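3,4-dihydroxy-2-butanone 4-phosphate synthase (PDB 1TKS) catalyses the conversion of D-ribulose 5-phosphate to formate and 3,4-dihydroxy-2-butanone 4-phosphate, a step of riboflavin biosynthesis. Local coordinates at residues I4-A14 / K191-Y201. Numbering follows the deposited sequence.
Sequences IFTPIEEALEA and KIININQLVEY
Ile8 lays its CG2 methyl over the centre of the Tyr201 ring, a CH-pi contact 3.6 Å from CG2 to the ring centroid. CG2 stands anti to the backbone N of Ile8, while CG1 lies beside that N and reaches Leu198 CD1. The Tyr201 hydroxyl donates to Glu9 OE1 at 2.7 Å between OH and OE1. Glu9 OE1 lies at the ring edge, near its plane, and takes the hydroxyl on its anti side; carboxylate and ring planes are 80° apart. Tyr201 thus joins the first turn of helix 8-16 to helix 195-203 through its ring face, which Ile8 covers, and its hydroxyl, which bonds to Glu9.

Phe5 is sandwiched. Ile4 CG2 sits over one face, and Asn194 ND2 lies 3.4 Å above the other, its amide nearly perpendicular to the ring. The other end of that amide caps helix 195-203: Gln197 N donates to Asn194 OD1 at 2.7 Å. Asn194 is therefore the N-cap and is held between ring and helix end.

Next to Phe5, the backbone N of Thr6 donates a hydrogen bond to Ile192 O at 2.8 Å. One water links Ile4 O, Thr6 OG1 and Ile192 N. The aliphatic chain of Lys191 runs past the Thr6 methyl to Ala14 CB, where CD comes within 3.9 Å. Ala11 CB meets Ile193 CG2 at 3.6 Å.

Strand 191-194 pairs on its other edge with strand 21-24 and is outermost in the mixed sheet of this chain. The N-terminal segment and helix 8-16 pack on this edge strand and on helix 195-203, whose start Asn194 caps, in this DHBP synthase family fold.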
loop_
_atom_site.group_PDB
_atom_site.type_symbol
_atom_site.label_atom_id
_atom_site.label_comp_id
_atom_site.label_asym_id
_atom_site.label_seq_id
_atom_site.Cartn_x
_atom_site.Cartn_y
_atom_site.Cartn_z
ATOM N N ILE B 4 -24.428 -4.381 17.960
ATOM C CA ILE B 4 -23.469 -3.902 16.971
ATOM C C ILE B 4 -22.234 -4.787 16.918
ATOM O O ILE B 4 -21.827 -5.235 15.845
ATOM C CB ILE B 4 -23.012 -2.452 17.274
ATOM C CG1 ILE B 4 -24.175 -1.482 17.058
ATOM C CG2 ILE B 4 -21.833 -2.074 16.378
ATOM C CD1 ILE B 4 -23.840 -0.037 17.381
ATOM N N PHE B 5 -21.642 -5.044 18.080
ATOM C CA PHE B 5 -20.438 -5.859 18.137
ATOM C C PHE B 5 -20.685 -7.322 18.486
ATOM O O PHE B 5 -21.491 -7.648 19.360
ATOM C CB PHE B 5 -19.436 -5.256 19.127
ATOM C CG PHE B 5 -19.102 -3.817 18.843
ATOM C CD1 PHE B 5 -19.769 -2.789 19.506
ATOM C CD2 PHE B 5 -18.139 -3.486 17.888
ATOM C CE1 PHE B 5 -19.488 -1.460 19.219
ATOM C CE2 PHE B 5 -17.854 -2.153 17.597
ATOM C CZ PHE B 5 -18.526 -1.134 18.263
ATOM N N THR B 6 -19.969 -8.192 17.782
ATOM C CA THR B 6 -20.053 -9.638 17.960
ATOM C C THR B 6 -19.292 -10.091 19.206
ATOM O O THR B 6 -18.192 -9.612 19.477
ATOM C CB THR B 6 -19.456 -10.361 16.728
ATOM O OG1 THR B 6 -20.275 -10.108 15.580
ATOM C CG2 THR B 6 -19.369 -11.861 16.965
ATOM N N PRO B 7 -19.879 -11.009 19.992
ATOM C CA PRO B 7 -19.213 -11.508 21.203
ATOM C C PRO B 7 -17.860 -12.105 20.811
ATOM O O PRO B 7 -17.748 -12.786 19.790
ATOM C CB PRO B 7 -20.180 -12.573 21.714
ATOM C CG PRO B 7 -21.509 -12.059 21.273
ATOM C CD PRO B 7 -21.232 -11.579 19.867
ATOM N N ILE B 8 -16.838 -11.868 21.629
ATOM C CA ILE B 8 -15.496 -12.360 21.331
ATOM C C ILE B 8 -15.389 -13.836 20.958
ATOM O O ILE B 8 -14.721 -14.175 19.985
ATOM C CB ILE B 8 -14.514 -12.092 22.504
ATOM C CG1 ILE B 8 -14.075 -10.628 22.511
ATOM C CG2 ILE B 8 -13.274 -12.959 22.352
ATOM C CD1 ILE B 8 -15.182 -9.662 22.540
ATOM N N GLU B 9 -16.042 -14.716 21.714
ATOM C CA GLU B 9 -15.932 -16.136 21.415
ATOM C C GLU B 9 -16.488 -16.499 20.042
ATOM O O GLU B 9 -15.920 -17.346 19.350
ATOM C CB GLU B 9 -16.564 -16.971 22.540
ATOM C CG GLU B 9 -15.803 -16.770 23.860
ATOM C CD GLU B 9 -16.096 -17.801 24.944
ATOM O OE1 GLU B 9 -15.376 -17.785 25.969
ATOM O OE2 GLU B 9 -17.029 -18.615 24.787
ATOM N N GLU B 10 -17.574 -15.847 19.631
ATOM C CA GLU B 10 -18.145 -16.117 18.317
ATOM C C GLU B 10 -17.212 -15.541 17.249
ATOM O O GLU B 10 -17.014 -16.145 16.194
ATOM C CB GLU B 10 -19.540 -15.492 18.180
ATOM C CG GLU B 10 -20.577 -15.947 19.218
ATOM C CD GLU B 10 -20.823 -17.455 19.247
ATOM O OE1 GLU B 10 -20.446 -18.156 18.284
ATOM O OE2 GLU B 10 -21.414 -17.937 20.240
ATOM N N ALA B 11 -16.628 -14.379 17.529
ATOM C CA ALA B 11 -15.716 -13.749 16.581
ATOM C C ALA B 11 -14.450 -14.577 16.396
ATOM O O ALA B 11 -13.921 -14.662 15.289
ATOM C CB ALA B 11 -15.358 -12.340 17.048
ATOM N N LEU B 12 -13.964 -15.192 17.472
ATOM C CA LEU B 12 -12.759 -16.010 17.376
ATOM C C LEU B 12 -12.989 -17.231 16.496
ATOM O O LEU B 12 -12.102 -17.636 15.744
ATOM C CB LEU B 12 -12.297 -16.455 18.763
ATOM C CG LEU B 12 -11.717 -15.358 19.663
ATOM C CD1 LEU B 12 -11.391 -15.954 21.025
ATOM C CD2 LEU B 12 -10.464 -14.765 19.028
ATOM N N GLU B 13 -14.177 -17.822 16.585
ATOM C CA GLU B 13 -14.473 -18.985 15.764
ATOM C C GLU B 13 -14.487 -18.595 14.293
ATOM O O GLU B 13 -14.009 -19.342 13.448
ATOM C CB GLU B 13 -15.812 -19.605 16.167
ATOM C CG GLU B 13 -15.734 -20.355 17.483
ATOM C CD GLU B 13 -14.766 -21.519 17.422
ATOM O OE1 GLU B 13 -14.163 -21.847 18.466
ATOM O OE2 GLU B 13 -14.617 -22.119 16.334
ATOM N N ALA B 14 -15.029 -17.419 13.986
ATOM C CA ALA B 14 -15.066 -16.950 12.606
ATOM C C ALA B 14 -13.633 -16.728 12.129
ATOM O O ALA B 14 -13.271 -17.091 11.009
ATOM C CB ALA B 14 -15.858 -15.648 12.515
ATOM N N LYS B 191 -18.245 -10.001 10.768
ATOM C CA LYS B 191 -18.480 -9.644 12.161
ATOM C C LYS B 191 -17.593 -8.480 12.585
ATOM O O LYS B 191 -16.483 -8.314 12.080
ATOM C CB LYS B 191 -18.215 -10.857 13.057
ATOM C CG LYS B 191 -19.280 -11.948 12.955
ATOM C CD LYS B 191 -18.761 -13.267 13.513
ATOM C CE LYS B 191 -19.892 -14.243 13.806
ATOM N NZ LYS B 191 -20.787 -14.451 12.631
ATOM N N ILE B 192 -18.088 -7.686 13.530
ATOM C CA ILE B 192 -17.366 -6.512 14.013
ATOM C C ILE B 192 -17.094 -6.605 15.510
ATOM O O ILE B 192 -17.961 -7.014 16.277
ATOM C CB ILE B 192 -18.191 -5.228 13.758
ATOM C CG1 ILE B 192 -18.610 -5.166 12.288
ATOM C CG2 ILE B 192 -17.382 -3.993 14.152
ATOM C CD1 ILE B 192 -19.593 -4.059 11.989
ATOM N N ILE B 193 -15.885 -6.236 15.917
ATOM C CA ILE B 193 -15.511 -6.246 17.331
ATOM C C ILE B 193 -14.693 -4.990 17.610
ATOM O O ILE B 193 -14.362 -4.243 16.690
ATOM C CB ILE B 193 -14.617 -7.466 17.703
ATOM C CG1 ILE B 193 -13.348 -7.475 16.844
ATOM C CG2 ILE B 193 -15.386 -8.767 17.519
ATOM C CD1 ILE B 193 -12.253 -8.383 17.377
ATOM N N ASN B 194 -14.384 -4.739 18.876
ATOM C CA ASN B 194 -13.541 -3.602 19.206
ATOM C C ASN B 194 -12.491 -4.053 20.217
ATOM O O ASN B 194 -12.689 -5.039 20.932
ATOM C CB ASN B 194 -14.370 -2.388 19.685
ATOM C CG ASN B 194 -15.097 -2.624 20.995
ATOM O OD1 ASN B 194 -14.494 -2.596 22.066
ATOM N ND2 ASN B 194 -16.407 -2.844 20.914
ATOM N N ILE B 195 -11.361 -3.355 20.241
ATOM C CA ILE B 195 -10.256 -3.715 21.124
ATOM C C ILE B 195 -10.591 -3.654 22.600
ATOM O O ILE B 195 -10.147 -4.500 23.369
ATOM C CB ILE B 195 -9.023 -2.840 20.837
ATOM C CG1 ILE B 195 -8.543 -3.107 19.408
ATOM C CG2 ILE B 195 -7.918 -3.136 21.848
ATOM C CD1 ILE B 195 -7.409 -2.210 18.949
ATOM N N ASN B 196 -11.362 -2.650 23.001
ATOM C CA ASN B 196 -11.752 -2.527 24.396
ATOM C C ASN B 196 -12.485 -3.800 24.795
ATOM O O ASN B 196 -12.262 -4.367 25.865
ATOM C CB ASN B 196 -12.674 -1.326 24.580
ATOM C CG ASN B 196 -12.005 -0.195 25.319
ATOM O OD1 ASN B 196 -11.061 0.419 24.821
ATOM N ND2 ASN B 196 -12.485 0.083 26.523
ATOM N N GLN B 197 -13.366 -4.237 23.907
ATOM C CA GLN B 197 -14.160 -5.438 24.108
ATOM C C GLN B 197 -13.243 -6.654 24.243
ATOM O O GLN B 197 -13.476 -7.536 25.070
ATOM C CB GLN B 197 -15.100 -5.608 22.914
ATOM C CG GLN B 197 -16.119 -6.708 23.051
ATOM C CD GLN B 197 -16.745 -7.080 21.718
ATOM O OE1 GLN B 197 -17.716 -7.834 21.670
ATOM N NE2 GLN B 197 -16.184 -6.562 20.629
ATOM N N LEU B 198 -12.188 -6.687 23.432
ATOM C CA LEU B 198 -11.238 -7.792 23.449
ATOM C C LEU B 198 -10.361 -7.779 24.705
ATOM O O LEU B 198 -10.067 -8.831 25.274
ATOM C CB LEU B 198 -10.370 -7.737 22.189
ATOM C CG LEU B 198 -9.441 -8.924 21.930
ATOM C CD1 LEU B 198 -10.248 -10.218 21.935
ATOM C CD2 LEU B 198 -8.735 -8.735 20.591
ATOM N N VAL B 199 -9.947 -6.590 25.138
ATOM C CA VAL B 199 -9.118 -6.468 26.334
ATOM C C VAL B 199 -9.895 -6.944 27.558
ATOM O O VAL B 199 -9.345 -7.612 28.433
ATOM C CB VAL B 199 -8.656 -5.006 26.557
ATOM C CG1 VAL B 199 -7.994 -4.867 27.930
ATOM C CG2 VAL B 199 -7.676 -4.603 25.465
ATOM N N GLU B 200 -11.179 -6.607 27.614
ATOM C CA GLU B 200 -12.005 -7.026 28.735
ATOM C C GLU B 200 -12.060 -8.548 28.775
ATOM O O GLU B 200 -11.996 -9.156 29.845
ATOM C CB GLU B 200 -13.418 -6.455 28.598
ATOM C CG GLU B 200 -13.512 -4.964 28.889
ATOM C CD GLU B 200 -14.926 -4.440 28.756
ATOM O OE1 GLU B 200 -15.862 -5.118 29.234
ATOM O OE2 GLU B 200 -15.109 -3.341 28.187
ATOM N N TYR B 201 -12.166 -9.163 27.600
ATOM C CA TYR B 201 -12.235 -10.617 27.502
ATOM C C TYR B 201 -10.993 -11.313 28.054
ATOM O O TYR B 201 -11.095 -12.191 28.911
ATOM C CB TYR B 201 -12.429 -11.045 26.047
ATOM C CG TYR B 201 -12.579 -12.542 25.884
ATOM C CD1 TYR B 201 -13.784 -13.174 26.172
ATOM C CD2 TYR B 201 -11.501 -13.329 25.482
ATOM C CE1 TYR B 201 -13.915 -14.556 26.067
ATOM C CE2 TYR B 201 -11.617 -14.712 25.374
ATOM C CZ TYR B 201 -12.829 -15.318 25.670
ATOM O OH TYR B 201 -12.945 -16.686 25.569
HETATM O O HOH W 1 -20.973 -7.676 14.519
#